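Local coordinates for protein leucine aminopeptidase 1 (Caenorhabditis elegans, PDB 2HC9) that removes N-terminal amino acids, preferably leucine, from peptides using two zinc ions per subunit, and probably serves as a digestive enzyme, at residues L20-K25 against G36-V41; D187-E192 against G253-T258; D318-L323 against V328-T333; L439-H444 against L451-L456. The protein carries 1 engineered substitution. All coordinates share one frame; numbering follows the deposited sequence. Where two conformers were deposited one is given.

Followed from the N terminus, the chain closes four loops in series; none nests in another and none crosses. Contact 1 closes a short loop in the N-terminal domain, bringing helix 36-42 onto strand 18-25. Contact 2, with its centre about 41 Å from that of contact 1, closes a much longer one and sets helix 186-199 against the strand corner beside the zinc site. Contact 3 is a tight hairpin, and contact 4 brings helix 433-442 back onto strand 452-457, in the same branched sheet that contact 2 reaches. Contacts 3 and 4 touch through His444, which packs against Met322 and Val328. Contacts 2, 3 and 4 all lie in the catalytic domain.

Contact 1. Residues L20-K25 against G36-V41; sequences LIIVGK and GKFKEV
Leu20 and Ile22, two places apart on strand 18-25, send their side chains to the same side and meet Val41 and Phe38, one turn apart on helix 36-42. The side-chain contacts between the two segments are all apolar, and they divide into aliphatic and aromatic halves. In the aliphatic half both methyls of Leu20 lie against a single branch of Val41: CD1 of Leu20 comes to 3.6 Å from CG1 of Val41, and CD2 of Leu20 to 4.0 Å from the same CG1. CD2 of Leu20 also rests 3.7 Å from the backbone O of Val41. In the aromatic half, CD1 of Ile22 approaches the rim of the Phe38 ring near the ring plane, 3.8 Å from CE1 of Phe38 and 4.1 Å from its CZ. The ring gets there because CG of Phe38 stands anti to the backbone N (chi1 175°), which carries it off the helix toward the strand. Phe114 and Trp52 meet the same ring edge-to-face, so that it is lodged among aromatic as well as aliphatic neighbours. Ile21 and Val23, alternating with the contact residues, face the other way and pack on helix 90-97. Helices thus cover both faces of a mostly parallel sheet, the three-layer alpha/beta/alpha construction of the macro-like N-terminal domain of M17 aminopeptidases.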
loop_
_atom_site.group_PDB
_atom_site.type_symbol
_atom_site.label_atom_id
_atom_site.label_comp_id
_atom_site.label_asym_id
_atom_site.label_seq_id
_atom_site.Cartn_x
_atom_site.Cartn_y
_atom_site.Cartn_z
ATOM N N LEU A 20 39.002 -27.394 16.390
ATOM C CA LEU A 20 38.678 -28.695 15.847
ATOM C C LEU A 20 37.167 -28.837 15.685
ATOM O O LEU A 20 36.401 -28.633 16.633
ATOM C CB LEU A 20 39.183 -29.814 16.776
ATOM C CG LEU A 20 38.701 -31.227 16.421
ATOM C CD1 LEU A 20 39.316 -31.689 15.107
ATOM C CD2 LEU A 20 39.024 -32.243 17.550
ATOM N N ILE A 21 36.735 -29.224 14.494
ATOM C CA ILE A 21 35.316 -29.513 14.299
ATOM C C ILE A 21 35.148 -30.908 13.711
ATOM O O ILE A 21 35.656 -31.197 12.624
ATOM C CB ILE A 21 34.629 -28.426 13.421
ATOM C CG1 ILE A 21 34.718 -27.069 14.128
ATOM C CG2 ILE A 21 33.151 -28.821 13.120
ATOM C CD1 ILE A 21 34.336 -25.915 13.281
ATOM N N ILE A 22 34.455 -31.773 14.454
ATOM C CA ILE A 22 34.167 -33.141 13.993
ATOM C C ILE A 22 32.762 -33.210 13.394
ATOM O O ILE A 22 31.804 -32.714 13.986
ATOM C CB ILE A 22 34.278 -34.172 15.155
ATOM C CG1 ILE A 22 35.662 -34.067 15.803
ATOM C CG2 ILE A 22 33.997 -35.623 14.656
ATOM C CD1 ILE A 22 35.718 -34.671 17.219
ATOM N N VAL A 23 32.650 -33.816 12.214
ATOM C CA VAL A 23 31.375 -33.857 11.497
ATOM C C VAL A 23 31.015 -35.275 11.053
ATOM O O VAL A 23 31.842 -35.987 10.465
ATOM C CB VAL A 23 31.400 -32.913 10.263
ATOM C CG1 VAL A 23 29.990 -32.853 9.590
ATOM C CG2 VAL A 23 31.897 -31.529 10.668
ATOM N N GLY A 24 29.781 -35.696 11.335
ATOM C CA GLY A 24 29.318 -36.990 10.828
ATOM C C GLY A 24 27.830 -37.225 11.052
ATOM O O GLY A 24 27.249 -36.680 11.974
ATOM N N LYS A 25 27.230 -38.053 10.207
ATOM C CA LYS A 25 25.947 -38.669 10.549
ATOM C C LYS A 25 25.998 -39.514 11.805
ATOM O O LYS A 25 26.986 -40.204 12.078
ATOM C CB LYS A 25 25.383 -39.472 9.384
ATOM C CG LYS A 25 24.917 -38.581 8.218
ATOM C CD LYS A 25 24.551 -39.416 7.016
ATOM C CE LYS A 25 23.750 -38.599 6.006
ATOM N NZ LYS A 25 23.599 -39.353 4.743
ATOM N N GLY A 36 43.851 -44.413 17.403
ATOM C CA GLY A 36 44.616 -44.095 16.204
ATOM C C GLY A 36 44.727 -42.601 15.983
ATOM O O GLY A 36 44.841 -41.831 16.950
ATOM N N LYS A 37 44.663 -42.194 14.715
ATOM C CA LYS A 37 44.836 -40.791 14.330
ATOM C C LYS A 37 43.700 -39.911 14.852
ATOM O O LYS A 37 43.915 -38.751 15.200
ATOM C CB LYS A 37 44.923 -40.662 12.811
ATOM C CG LYS A 37 45.900 -41.632 12.163
ATOM C CD LYS A 37 46.934 -40.899 11.335
ATOM C CE LYS A 37 48.083 -40.379 12.190
ATOM N NZ LYS A 37 49.046 -39.567 11.397
ATOM N N PHE A 38 42.493 -40.471 14.892
ATOM C CA PHE A 38 41.338 -39.726 15.405
ATOM C C PHE A 38 41.540 -39.386 16.882
ATOM O O PHE A 38 41.377 -38.236 17.290
ATOM C CB PHE A 38 40.039 -40.512 15.182
ATOM C CG PHE A 38 38.833 -39.864 15.801
ATOM C CD1 PHE A 38 38.534 -38.526 15.515
ATOM C CD2 PHE A 38 38.021 -40.566 16.683
ATOM C CE1 PHE A 38 37.420 -37.905 16.093
ATOM C CE2 PHE A 38 36.906 -39.960 17.274
ATOM C CZ PHE A 38 36.605 -38.616 16.970
ATOM N N LYS A 39 41.929 -40.383 17.677
ATOM C CA LYS A 39 42.238 -40.155 19.088
ATOM C C LYS A 39 43.324 -39.104 19.255
ATOM O O LYS A 39 43.220 -38.224 20.100
ATOM C CB LYS A 39 42.688 -41.462 19.759
ATOM C CG LYS A 39 43.213 -41.317 21.174
ATOM C CD LYS A 39 43.413 -42.718 21.768
ATOM C CE LYS A 39 44.106 -42.685 23.115
ATOM N NZ LYS A 39 44.203 -44.073 23.674
ATOM N N GLU A 40 44.365 -39.197 18.438
ATOM C CA GLU A 40 45.453 -38.226 18.477
ATOM C C GLU A 40 44.925 -36.797 18.341
ATOM O O GLU A 40 45.338 -35.905 19.071
ATOM C CB GLU A 40 46.440 -38.546 17.365
ATOM C CG GLU A 40 47.734 -37.756 17.369
ATOM C CD GLU A 40 48.619 -38.121 16.173
ATOM O OE1 GLU A 40 48.793 -39.335 15.893
ATOM O OE2 GLU A 40 49.127 -37.193 15.502
ATOM N N VAL A 41 43.991 -36.598 17.414
ATOM C CA VAL A 41 43.437 -35.274 17.125
ATOM C C VAL A 41 42.401 -34.825 18.179
ATOM O O VAL A 41 42.344 -33.654 18.564
ATOM C CB VAL A 41 42.906 -35.249 15.647
ATOM C CG1 VAL A 41 41.856 -34.186 15.431
ATOM C CG2 VAL A 41 44.079 -35.043 14.686
#

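Contact 2. Residues D187-E192 against G253-T258; sequences DALVDE and GVVYDT. With ZN (zinc ion), chain B; ZN (zinc ion), chain C.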
loop_
_atom_site.group_PDB
_atom_site.type_symbol
_atom_site.label_atom_id
_atom_site.label_comp_id
_atom_site.label_asym_id
_atom_site.label_seq_id
_atom_site.Cartn_x
_atom_site.Cartn_y
_atom_site.Cartn_z
ATOM N N ASP A 187 32.765 -4.123 -15.550
ATOM C CA ASP A 187 34.202 -4.211 -15.901
ATOM C C ASP A 187 34.943 -5.195 -15.000
ATOM O O ASP A 187 35.768 -6.002 -15.468
ATOM C CB ASP A 187 34.855 -2.830 -15.750
ATOM C CG ASP A 187 34.431 -1.840 -16.856
ATOM O OD1 ASP A 187 33.824 -2.254 -17.856
ATOM O OD2 ASP A 187 34.734 -0.639 -16.713
ATOM N N ALA A 188 34.690 -5.104 -13.696
ATOM C CA ALA A 188 35.385 -5.972 -12.747
ATOM C C ALA A 188 34.972 -7.431 -12.948
ATOM O O ALA A 188 35.805 -8.322 -12.859
ATOM C CB ALA A 188 35.091 -5.547 -11.334
ATOM N N LEU A 189 33.688 -7.677 -13.212
ATOM C CA LEU A 189 33.259 -9.064 -13.465
ATOM C C LEU A 189 33.797 -9.627 -14.805
ATOM O O LEU A 189 34.180 -10.809 -14.879
ATOM C CB LEU A 189 31.720 -9.219 -13.351
ATOM C CG LEU A 189 31.166 -10.657 -13.521
ATOM C CD1 LEU A 189 31.853 -11.647 -12.543
ATOM C CD2 LEU A 189 29.627 -10.683 -13.308
ATOM N N VAL A 190 33.855 -8.794 -15.848
ATOM C CA VAL A 190 34.574 -9.192 -17.073
ATOM C C VAL A 190 36.015 -9.601 -16.706
ATOM O O VAL A 190 36.490 -10.679 -17.113
ATOM C CB VAL A 190 34.593 -8.060 -18.131
ATOM C CG1 VAL A 190 35.582 -8.390 -19.291
ATOM C CG2 VAL A 190 33.178 -7.820 -18.698
ATOM N N ASP A 191 36.696 -8.786 -15.905
ATOM C CA ASP A 191 38.094 -9.096 -15.534
ATOM C C ASP A 191 38.219 -10.414 -14.780
ATOM O O ASP A 191 39.137 -11.202 -15.045
ATOM C CB ASP A 191 38.710 -7.949 -14.721
ATOM C CG ASP A 191 38.967 -6.712 -15.560
ATOM O OD1 ASP A 191 38.914 -6.803 -16.796
ATOM O OD2 ASP A 191 39.187 -5.640 -14.977
ATOM N N GLU A 192 37.289 -10.662 -13.856
ATOM C CA GLU A 192 37.223 -11.926 -13.126
ATOM C C GLU A 192 37.041 -13.121 -14.065
ATOM O O GLU A 192 37.680 -14.143 -13.890
ATOM C CB GLU A 192 36.120 -11.897 -12.045
ATOM C CG GLU A 192 36.369 -10.863 -10.920
ATOM C CD GLU A 192 37.186 -11.381 -9.749
ATOM O OE1 GLU A 192 37.697 -12.512 -9.810
ATOM O OE2 GLU A 192 37.316 -10.641 -8.744
ATOM N N GLY A 253 24.542 -12.335 -15.398
ATOM C CA GLY A 253 25.523 -11.530 -14.665
ATOM C C GLY A 253 25.095 -10.088 -14.466
ATOM O O GLY A 253 25.808 -9.152 -14.851
ATOM N N VAL A 254 23.940 -9.903 -13.846
ATOM C CA VAL A 254 23.499 -8.552 -13.537
ATOM C C VAL A 254 24.211 -8.098 -12.259
ATOM O O VAL A 254 23.850 -8.498 -11.145
ATOM C CB VAL A 254 21.956 -8.466 -13.408
ATOM C CG1 VAL A 254 21.548 -7.036 -12.990
ATOM C CG2 VAL A 254 21.312 -8.819 -14.790
ATOM N N VAL A 255 25.252 -7.281 -12.434
ATOM C CA VAL A 255 26.106 -6.930 -11.300
ATOM C C VAL A 255 25.358 -6.099 -10.256
ATOM O O VAL A 255 25.667 -6.150 -9.076
ATOM C CB VAL A 255 27.416 -6.213 -11.731
ATOM C CG1 VAL A 255 28.249 -7.133 -12.637
ATOM C CG2 VAL A 255 27.134 -4.891 -12.438
ATOM N N TYR A 256 24.364 -5.341 -10.707
ATOM C CA TYR A 256 23.402 -4.739 -9.789
ATOM C C TYR A 256 22.113 -4.530 -10.519
ATOM O O TYR A 256 22.120 -4.111 -11.672
ATOM C CB TYR A 256 23.891 -3.364 -9.285
ATOM C CG TYR A 256 23.135 -2.955 -8.057
ATOM C CD1 TYR A 256 23.536 -3.403 -6.792
ATOM C CD2 TYR A 256 21.985 -2.165 -8.157
ATOM C CE1 TYR A 256 22.828 -3.040 -5.640
ATOM C CE2 TYR A 256 21.280 -1.787 -7.033
ATOM C CZ TYR A 256 21.693 -2.223 -5.795
ATOM O OH TYR A 256 20.968 -1.830 -4.725
ATOM N N ASP A 257 21.008 -4.793 -9.833
ATOM C CA ASP A 257 19.686 -4.581 -10.417
ATOM C C ASP A 257 18.905 -3.538 -9.586
ATOM O O ASP A 257 18.366 -3.853 -8.525
ATOM C CB ASP A 257 18.947 -5.919 -10.428
ATOM C CG ASP A 257 17.701 -5.892 -11.293
ATOM O OD1 ASP A 257 17.429 -4.844 -11.953
ATOM O OD2 ASP A 257 17.020 -6.944 -11.309
ATOM N N THR A 258 18.835 -2.297 -10.074
ATOM C CA THR A 258 17.955 -1.294 -9.454
ATOM C C THR A 258 16.484 -1.526 -9.840
ATOM O O THR A 258 15.593 -0.881 -9.286
ATOM C CB THR A 258 18.274 0.129 -9.934
ATOM O OG1 THR A 258 17.985 0.208 -11.334
ATOM C CG2 THR A 258 19.760 0.507 -9.681
HETATM ZN ZN ZN B . 15.344 -7.284 -12.445
HETATM ZN ZN ZN C . 17.647 -9.269 -12.243
HETATM O O HOH W 1 15.576 -9.246 -11.998
#
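Val255, where the chain turns a corner between strand 246-254 and the short strand 256-257, meets Leu189 of helix 186-199 only two residues ahead of an aspartate shared by two zinc ions. The packing itself is small and wholly apolar between side chains. Leu189 holds CG anti to its own N (chi1 -177°), extending the chain away from the helix until CD2 lies 3.9 Å from CG1 of Val255. The CB of Leu189 comes nearly as close to that methyl, at 4.1 Å, and the two side chains run past each other in opposite senses. Gly253 contributes backbone alone: its O lies 4.4 Å from CD2 of Leu189, and a beta carbon here would have pointed toward the leucine.

Beyond the corner the chain delivers Asp257 to the metals. OD2 of Asp257 binds the zinc of chain B at 2.1 Å and reaches the zinc of chain C by a longer bond of 2.6 Å. Water 1 completes a second bridge, 2.0 Å from the first zinc and 2.1 Å from the other. The remaining oxygen, OD1, accepts bonds from Gly259 N and Asn307 ND2, which should fix the rotation of the carboxylate. Asp334 and Glu336 complete one metal site, Lys252, Asp275 and Glu336 the other. Carboxylates shared by paired zincs, with a bridging water between them, form the dinuclear centre of the M17 leucine aminopeptidases, here carried at the end of strand 246-254 and its continuation.

Contact 3. Residues D318-L323 against V328-T333; sequences DIIKML and VEINNT
Ile320 and Val328 form the hydrogen-bonded pair of a short antiparallel beta hairpin made by strands 319-321 and 327-329. Ile320 N gives a bond of 3.0 Å to Val328 O, approaching 20° out of the carbonyl plane, and Val328 N returns one of 2.9 Å to Ile320 O. A third bond runs from Ile330 N to Asp318 O at 2.8 Å, with the donor almost in line with the carbonyl (C=O...N 176°). Side chains fill in around this backbone. CD1 of Ile320 meets CD1 of Ile330 at 3.9 Å, reached from a chi1 of 63° that wedges CG1 between backbone N and carbonyl carbon. CG of Met322 touches CG2 of Val328 at 3.6 Å. In the non-hydrogen-bonded pair, CG1 of Ile319 crosses Glu329 at a slant, 4.1 Å from its CB. A glycine in place of Ile319 would probably leave Glu329 CB without this cover and Met136 of a third subunit without its partner. Glu329 OE1 bonds Ser416 OG. Strand 421-422 runs parallel along the other side of strand 327-329, while Met322 packs on helix 337-350 and Val328 on Met421.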
loop_
_atom_site.group_PDB
_atom_site.type_symbol
_atom_site.label_atom_id
_atom_site.label_comp_id
_atom_site.label_asym_id
_atom_site.label_seq_id
_atom_site.Cartn_x
_atom_site.Cartn_y
_atom_site.Cartn_z
ATOM N N ASP A 318 9.030 0.181 -24.670
ATOM C CA ASP A 318 10.129 0.101 -25.653
ATOM C C ASP A 318 10.078 -1.250 -26.368
ATOM O O ASP A 318 9.800 -2.272 -25.744
ATOM C CB ASP A 318 11.498 0.205 -24.989
ATOM C CG ASP A 318 11.906 1.635 -24.652
ATOM O OD1 ASP A 318 11.152 2.612 -24.923
ATOM O OD2 ASP A 318 13.011 1.767 -24.088
ATOM N N ILE A 319 10.350 -1.258 -27.670
ATOM C CA ILE A 319 10.461 -2.522 -28.409
ATOM C C ILE A 319 11.885 -2.621 -28.943
ATOM O O ILE A 319 12.371 -1.686 -29.610
ATOM C CB ILE A 319 9.459 -2.599 -29.604
ATOM C CG1 ILE A 319 8.015 -2.547 -29.067
ATOM C CG2 ILE A 319 9.685 -3.948 -30.395
ATOM C CD1 ILE A 319 6.937 -2.413 -30.180
ATOM N N ILE A 320 12.551 -3.728 -28.623
ATOM C CA ILE A 320 13.927 -3.962 -29.088
ATOM C C ILE A 320 14.020 -5.234 -29.954
ATOM O O ILE A 320 13.148 -6.112 -29.879
ATOM C CB ILE A 320 14.915 -4.028 -27.869
ATOM C CG1 ILE A 320 14.576 -5.226 -26.948
ATOM C CG2 ILE A 320 14.924 -2.651 -27.159
ATOM C CD1 ILE A 320 15.677 -5.514 -25.917
ATOM N N LYS A 321 15.075 -5.316 -30.768
ATOM C CA LYS A 321 15.337 -6.520 -31.561
ATOM C C LYS A 321 16.468 -7.300 -30.888
ATOM O O LYS A 321 17.563 -6.758 -30.620
ATOM C CB LYS A 321 15.694 -6.148 -33.009
ATOM C CG LYS A 321 15.905 -7.379 -33.921
ATOM C CD LYS A 321 15.968 -6.997 -35.414
ATOM C CE LYS A 321 14.529 -6.929 -35.964
ATOM N NZ LYS A 321 14.407 -6.795 -37.454
ATOM N N MET A 322 16.182 -8.560 -30.608
ATOM C CA MET A 322 17.079 -9.442 -29.863
ATOM C C MET A 322 18.126 -10.015 -30.836
ATOM O O MET A 322 17.995 -9.864 -32.062
ATOM C CB MET A 322 16.262 -10.582 -29.248
ATOM C CG MET A 322 15.079 -10.103 -28.406
ATOM S SD MET A 322 15.545 -8.982 -27.061
ATOM C CE MET A 322 16.331 -10.123 -25.959
ATOM N N LEU A 323 19.151 -10.670 -30.294
ATOM C CA LEU A 323 20.159 -11.318 -31.159
ATOM C C LEU A 323 19.491 -12.292 -32.160
ATOM O O LEU A 323 19.938 -12.438 -33.302
ATOM C CB LEU A 323 21.188 -12.050 -30.304
ATOM C CG LEU A 323 22.385 -12.641 -31.057
ATOM C CD1 LEU A 323 23.198 -11.531 -31.770
ATOM C CD2 LEU A 323 23.273 -13.484 -30.090
ATOM N N VAL A 328 11.001 -7.859 -28.985
ATOM C CA VAL A 328 10.422 -8.023 -27.656
ATOM C C VAL A 328 9.928 -6.633 -27.199
ATOM O O VAL A 328 10.673 -5.649 -27.248
ATOM C CB VAL A 328 11.428 -8.637 -26.623
ATOM C CG1 VAL A 328 10.774 -8.635 -25.233
ATOM C CG2 VAL A 328 11.802 -10.091 -27.033
ATOM N N GLU A 329 8.664 -6.579 -26.767
ATOM C CA GLU A 329 8.120 -5.362 -26.125
ATOM C C GLU A 329 8.443 -5.468 -24.652
ATOM O O GLU A 329 7.969 -6.396 -23.962
ATOM C CB GLU A 329 6.603 -5.303 -26.312
ATOM C CG GLU A 329 5.983 -4.072 -25.690
ATOM C CD GLU A 329 4.465 -4.003 -25.892
ATOM O OE1 GLU A 329 3.841 -4.947 -26.456
ATOM O OE2 GLU A 329 3.909 -2.980 -25.464
ATOM N N ILE A 330 9.263 -4.540 -24.173
ATOM C CA ILE A 330 9.637 -4.536 -22.761
ATOM C C ILE A 330 8.522 -3.844 -21.987
ATOM O O ILE A 330 8.372 -2.621 -22.086
ATOM C CB ILE A 330 10.960 -3.783 -22.540
ATOM C CG1 ILE A 330 12.070 -4.374 -23.426
ATOM C CG2 ILE A 330 11.356 -3.807 -21.026
ATOM C CD1 ILE A 330 13.409 -3.580 -23.401
ATOM N N ASN A 331 7.737 -4.609 -21.216
ATOM C CA ASN A 331 6.764 -3.980 -20.314
ATOM C C ASN A 331 7.202 -4.012 -18.856
ATOM O O ASN A 331 6.491 -3.543 -17.976
ATOM C CB ASN A 331 5.356 -4.577 -20.500
ATOM C CG ASN A 331 5.287 -6.058 -20.154
ATOM O OD1 ASN A 331 6.274 -6.791 -20.281
ATOM N ND2 ASN A 331 4.108 -6.509 -19.719
ATOM N N ASN A 332 8.374 -4.598 -18.612
ATOM C CA ASN A 332 8.925 -4.663 -17.277
ATOM C C ASN A 332 10.456 -4.582 -17.332
ATOM O O ASN A 332 11.136 -5.552 -17.654
ATOM C CB ASN A 332 8.467 -5.951 -16.570
ATOM C CG ASN A 332 8.893 -6.002 -15.115
ATOM O OD1 ASN A 332 9.634 -5.140 -14.632
ATOM N ND2 ASN A 332 8.433 -7.021 -14.414
ATOM N N THR A 333 10.986 -3.413 -17.014
ATOM C CA THR A 333 12.434 -3.184 -17.050
ATOM C C THR A 333 13.172 -4.004 -16.010
ATOM O O THR A 333 14.374 -4.167 -16.128
ATOM C CB THR A 333 12.808 -1.693 -16.836
ATOM O OG1 THR A 333 12.390 -1.277 -15.523
ATOM C CG2 THR A 333 12.145 -0.816 -17.923
#

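Contact 4. Residues L439-H444 against L451-L456; sequences LLIGAH and LRWLHL. Engineered in segment 439-444: Leu440 (natural residue Phe).
Ile441, on the last turn of helix 433-442, reaches across to two aromatic side chains of strand 452-457. Its CB starts 4.2 Å from CZ2 of Trp453, and the CG2 branch lies 4.1 Å from the same carbon, slanting toward the indole. The other branch continues through CG1, which stands beside the backbone N (chi1 -62°), and ends at CD1, 3.7 Å from ND1 of His455 and 3.8 Å from its CE1. The isoleucine therefore bridges the two rings, crossing each side chain at about a right angle.

Next along the helix, Gly442 lays its CA over one face of the indole in a CH-pi contact, 3.7 Å from the centroid of the six-membered ring of Trp453 and 26° off the ring normal. A beta carbon on Gly442 would collide with CZ3 of Trp453, so the close fit depends on glycine. Across the opposite face of the indole, toward its rim, lies the backbone N of His455. A leucine in place of Trp453 would probably strip Gly442 of its aromatic cover and leave one oxygen of Asp359 without its indole partner.

Asp359 bonds Trp453 NE1 through OD1 and His455 ND1 through OD2. One carboxylate thus ties both rings together, and this polar grip is likely to hold both rings in the orientation in which Ile441 and Gly442 meet them, with the side chain of Ile441 about 4 Å from that of Arg338, a predicted active-site residue.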
loop_
_atom_site.group_PDB
_atom_site.type_symbol
_atom_site.label_atom_id
_atom_site.label_comp_id
_atom_site.label_asym_id
_atom_site.label_seq_id
_atom_site.Cartn_x
_atom_site.Cartn_y
_atom_site.Cartn_z
ATOM N N LEU A 439 10.314 -19.113 -20.248
ATOM C CA LEU A 439 9.799 -19.253 -21.621
ATOM C C LEU A 439 10.142 -18.052 -22.481
ATOM O O LEU A 439 10.281 -18.190 -23.692
ATOM C CB LEU A 439 8.271 -19.462 -21.613
ATOM C CG LEU A 439 7.809 -20.828 -21.077
ATOM C CD1 LEU A 439 6.256 -20.819 -20.985
ATOM C CD2 LEU A 439 8.316 -21.950 -21.976
ATOM N N LEU A 440 10.287 -16.871 -21.873
ATOM C CA LEU A 440 10.747 -15.718 -22.654
ATOM C C LEU A 440 12.140 -16.042 -23.225
ATOM O O LEU A 440 12.396 -15.797 -24.399
ATOM C CB LEU A 440 10.817 -14.437 -21.793
ATOM C CG LEU A 440 11.312 -13.147 -22.463
ATOM C CD1 LEU A 440 12.849 -13.050 -22.732
ATOM C CD2 LEU A 440 10.436 -12.750 -23.710
ATOM N N ILE A 441 13.019 -16.599 -22.391
ATOM C CA ILE A 441 14.356 -17.008 -22.856
ATOM C C ILE A 441 14.233 -18.040 -23.986
ATOM O O ILE A 441 14.798 -17.864 -25.090
ATOM C CB ILE A 441 15.186 -17.622 -21.690
ATOM C CG1 ILE A 441 15.403 -16.591 -20.566
ATOM C CG2 ILE A 441 16.537 -18.129 -22.211
ATOM C CD1 ILE A 441 15.854 -17.219 -19.237
ATOM N N GLY A 442 13.491 -19.108 -23.724
ATOM C CA GLY A 442 13.389 -20.207 -24.698
ATOM C C GLY A 442 12.701 -19.847 -26.000
ATOM O O GLY A 442 12.931 -20.487 -27.022
ATOM N N ALA A 443 11.862 -18.815 -25.979
ATOM C CA ALA A 443 11.159 -18.377 -27.189
ATOM C C ALA A 443 12.118 -17.952 -28.313
ATOM O O ALA A 443 11.722 -17.842 -29.466
ATOM C CB ALA A 443 10.175 -17.220 -26.849
ATOM N N HIS A 444 13.378 -17.703 -27.968
ATOM C CA HIS A 444 14.367 -17.250 -28.944
ATOM C C HIS A 444 15.221 -18.390 -29.494
ATOM O O HIS A 444 16.026 -18.182 -30.418
ATOM C CB HIS A 444 15.214 -16.129 -28.319
ATOM C CG HIS A 444 14.388 -14.909 -28.036
ATOM N ND1 HIS A 444 14.136 -13.954 -28.997
ATOM C CD2 HIS A 444 13.593 -14.603 -26.984
ATOM C CE1 HIS A 444 13.280 -13.066 -28.519
ATOM N NE2 HIS A 444 12.929 -13.439 -27.299
ATOM N N LEU A 451 17.373 -29.816 -29.693
ATOM C CA LEU A 451 18.525 -29.888 -28.790
ATOM C C LEU A 451 18.036 -30.061 -27.360
ATOM O O LEU A 451 16.851 -30.304 -27.144
ATOM C CB LEU A 451 19.441 -28.647 -28.930
ATOM C CG LEU A 451 18.855 -27.216 -28.863
ATOM C CD1 LEU A 451 18.563 -26.748 -27.424
ATOM C CD2 LEU A 451 19.830 -26.271 -29.513
ATOM N N ARG A 452 18.939 -29.990 -26.377
ATOM C CA ARG A 452 18.488 -30.018 -24.986
ATOM C C ARG A 452 18.748 -28.646 -24.368
ATOM O O ARG A 452 19.862 -28.134 -24.438
ATOM C CB ARG A 452 19.224 -31.114 -24.202
ATOM C CG ARG A 452 18.865 -32.537 -24.725
ATOM C CD ARG A 452 19.525 -33.629 -23.901
ATOM N NE ARG A 452 20.977 -33.433 -23.879
ATOM C CZ ARG A 452 21.792 -33.948 -22.967
ATOM N NH1 ARG A 452 21.300 -34.716 -21.994
ATOM N NH2 ARG A 452 23.110 -33.693 -23.035
ATOM N N TRP A 453 17.699 -28.050 -23.798
ATOM C CA TRP A 453 17.782 -26.734 -23.186
ATOM C C TRP A 453 17.231 -26.862 -21.779
ATOM O O TRP A 453 16.146 -27.409 -21.578
ATOM C CB TRP A 453 16.965 -25.682 -23.986
ATOM C CG TRP A 453 16.745 -24.391 -23.185
ATOM C CD1 TRP A 453 17.705 -23.612 -22.588
ATOM C CD2 TRP A 453 15.485 -23.777 -22.883
ATOM N NE1 TRP A 453 17.112 -22.547 -21.918
ATOM C CE2 TRP A 453 15.752 -22.619 -22.108
ATOM C CE3 TRP A 453 14.151 -24.093 -23.197
ATOM C CZ2 TRP A 453 14.730 -21.794 -21.625
ATOM C CZ3 TRP A 453 13.140 -23.259 -22.724
ATOM C CH2 TRP A 453 13.433 -22.123 -21.959
ATOM N N LEU A 454 17.973 -26.345 -20.800
ATOM C CA LEU A 454 17.512 -26.341 -19.429
ATOM C C LEU A 454 17.772 -24.971 -18.820
ATOM O O LEU A 454 18.912 -24.474 -18.820
ATOM C CB LEU A 454 18.191 -27.444 -18.604
ATOM C CG LEU A 454 17.677 -27.600 -17.169
ATOM C CD1 LEU A 454 17.567 -29.087 -16.712
ATOM C CD2 LEU A 454 18.484 -26.730 -16.136
ATOM N N HIS A 455 16.709 -24.387 -18.279
ATOM C CA HIS A 455 16.777 -23.099 -17.571
ATOM C C HIS A 455 16.677 -23.373 -16.062
ATOM O O HIS A 455 15.846 -24.172 -15.634
ATOM C CB HIS A 455 15.580 -22.240 -18.041
ATOM C CG HIS A 455 15.248 -21.121 -17.102
ATOM N ND1 HIS A 455 16.096 -20.051 -16.901
ATOM C CD2 HIS A 455 14.166 -20.907 -16.310
ATOM C CE1 HIS A 455 15.555 -19.229 -16.015
ATOM N NE2 HIS A 455 14.385 -19.727 -15.638
ATOM N N LEU A 456 17.536 -22.737 -15.256
ATOM C CA LEU A 456 17.577 -23.029 -13.833
ATOM C C LEU A 456 17.516 -21.689 -13.090
ATOM O O LEU A 456 18.431 -20.868 -13.210
ATOM C CB LEU A 456 18.888 -23.776 -13.476
ATOM C CG LEU A 456 19.029 -24.204 -11.998
ATOM C CD1 LEU A 456 17.924 -25.198 -11.589
ATOM C CD2 LEU A 456 20.407 -24.819 -11.762
#